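Local coordinates for protein pyridine synthase TbtD (Thermobispora bispora, PDB 5WA4) that probably forms the central pyridine ring of the thiopeptide thiomuracin by a formal [4+2] aza-cycloaddition, and binds the leader peptide of its substrate, at residues Met22-Leu27 / Arg84-Pro89. Residues are numbered along the deposited sequence; the frame is centred on the assembly and turned at random.
Sequences MDDLIL and RARPSP
Asp-24 and Arg-86 meet through one atom each: OD2 of Asp-24 lies 2.8 Å from NH2 of Arg-86, a salt bridge that makes up the whole contact. From just past the end of helix 64-85 the arginine side chain reaches across to the first turn of helix 22-35, bent at chi2 (-113°) and again at chi3, and it arrives with NH2 leading. A crystal neighbour touches Arg-86 and may influence this conformation. The two flat groups do not lie side by side as in a two-pronged pairing; carboxylate and guanidinium planes are 61° apart, and OD1 of Asp-24 stays 3.9 Å from NH2 of Arg-86. That other oxygen is taken by Arg-159, from helix 135-159. Behind the bridge, Leu-25 packs on Tyr-82 and Leu-83 of helix 64-85. The contact thus joins the two helices of a ferredoxin-like unit, near the start of one and the end of the other. With two positive partners, Asp-24 very likely stays ionised and ties the start of helix 22-35 to the end of helix 135-159 and to the loop after helix 64-85, although the single-pronged surface bond leaves the guanidinium's rotation unfixed by Asp-24 alone.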
# COMPACT_ATOMS: atom_id res chain seq x y z
N MET E 22 -31.45 -7.46 31.10
CA MET E 22 -30.73 -6.22 31.40
C MET E 22 -31.66 -5.00 31.41
O MET E 22 -31.57 -4.19 32.33
CB MET E 22 -29.59 -6.02 30.39
CG MET E 22 -28.62 -4.88 30.70
SD MET E 22 -27.70 -5.07 32.24
CE MET E 22 -26.56 -6.40 31.87
N ASP E 23 -32.55 -4.88 30.42
CA ASP E 23 -33.51 -3.75 30.38
C ASP E 23 -34.32 -3.65 31.69
O ASP E 23 -34.86 -2.59 32.01
CB ASP E 23 -34.49 -3.86 29.19
CG ASP E 23 -33.90 -3.35 27.86
OD1 ASP E 23 -32.67 -3.22 27.74
OD2 ASP E 23 -34.66 -3.10 26.90
N ASP E 24 -34.39 -4.75 32.44
CA ASP E 24 -35.19 -4.80 33.67
C ASP E 24 -34.38 -4.34 34.86
O ASP E 24 -34.89 -3.63 35.72
CB ASP E 24 -35.74 -6.21 33.93
CG ASP E 24 -37.07 -6.48 33.22
OD1 ASP E 24 -37.92 -5.55 33.10
OD2 ASP E 24 -37.25 -7.64 32.78
N LEU E 25 -33.12 -4.76 34.91
CA LEU E 25 -32.21 -4.30 35.95
C LEU E 25 -32.08 -2.79 35.91
O LEU E 25 -31.97 -2.14 36.94
CB LEU E 25 -30.83 -4.96 35.79
CG LEU E 25 -29.64 -4.32 36.53
CD1 LEU E 25 -29.80 -4.34 38.03
CD2 LEU E 25 -28.38 -5.04 36.14
N ILE E 26 -32.10 -2.25 34.70
CA ILE E 26 -32.03 -0.81 34.50
C ILE E 26 -33.22 -0.16 35.19
O ILE E 26 -33.04 0.64 36.12
CB ILE E 26 -31.98 -0.44 32.98
CG1 ILE E 26 -30.57 -0.63 32.43
CG2 ILE E 26 -32.44 1.00 32.72
CD1 ILE E 26 -30.49 -0.53 30.93
N LEU E 27 -34.43 -0.54 34.79
CA LEU E 27 -35.65 0.13 35.22
C LEU E 27 -36.08 -0.17 36.66
O LEU E 27 -36.68 0.69 37.30
CB LEU E 27 -36.78 -0.24 34.27
CG LEU E 27 -36.55 0.12 32.81
CD1 LEU E 27 -37.73 -0.29 31.94
CD2 LEU E 27 -36.29 1.60 32.72
N ARG E 84 -31.68 -9.93 44.44
CA ARG E 84 -32.27 -11.02 45.20
C ARG E 84 -33.61 -11.43 44.58
O ARG E 84 -33.93 -12.61 44.47
CB ARG E 84 -32.46 -10.61 46.66
CG ARG E 84 -31.79 -11.54 47.67
CD ARG E 84 -30.58 -10.87 48.34
NE ARG E 84 -30.91 -9.53 48.81
CZ ARG E 84 -30.03 -8.63 49.24
NH1 ARG E 84 -28.73 -8.93 49.30
NH2 ARG E 84 -30.46 -7.44 49.64
N ALA E 85 -34.37 -10.43 44.14
CA ALA E 85 -35.73 -10.62 43.65
C ALA E 85 -35.82 -11.25 42.25
O ALA E 85 -36.75 -12.00 41.98
CB ALA E 85 -36.47 -9.29 43.66
N ARG E 86 -34.89 -10.93 41.35
CA ARG E 86 -34.91 -11.48 40.00
C ARG E 86 -33.51 -11.90 39.51
O ARG E 86 -33.07 -11.45 38.46
CB ARG E 86 -35.51 -10.46 39.01
CG ARG E 86 -36.92 -9.98 39.35
CD ARG E 86 -37.97 -10.45 38.32
NE ARG E 86 -38.20 -9.51 37.22
CZ ARG E 86 -38.17 -9.85 35.93
NH1 ARG E 86 -37.92 -11.11 35.59
NH2 ARG E 86 -38.40 -8.95 34.99
N PRO E 87 -32.83 -12.78 40.26
CA PRO E 87 -31.42 -13.05 39.95
C PRO E 87 -31.18 -13.74 38.62
O PRO E 87 -31.94 -14.61 38.19
CB PRO E 87 -30.97 -13.95 41.11
CG PRO E 87 -32.19 -14.62 41.54
CD PRO E 87 -33.33 -13.65 41.34
N SER E 88 -30.08 -13.34 37.98
CA SER E 88 -29.66 -13.89 36.70
C SER E 88 -29.31 -15.35 36.85
O SER E 88 -28.64 -15.72 37.81
CB SER E 88 -28.46 -13.10 36.17
OG SER E 88 -27.68 -13.88 35.27
N PRO E 89 -29.75 -16.18 35.89
CA PRO E 89 -29.49 -17.63 35.84
C PRO E 89 -28.01 -17.94 35.88
O PRO E 89 -27.52 -18.66 36.75
CB PRO E 89 -30.05 -18.06 34.49
CG PRO E 89 -30.90 -16.94 34.03
CD PRO E 89 -30.34 -15.70 34.63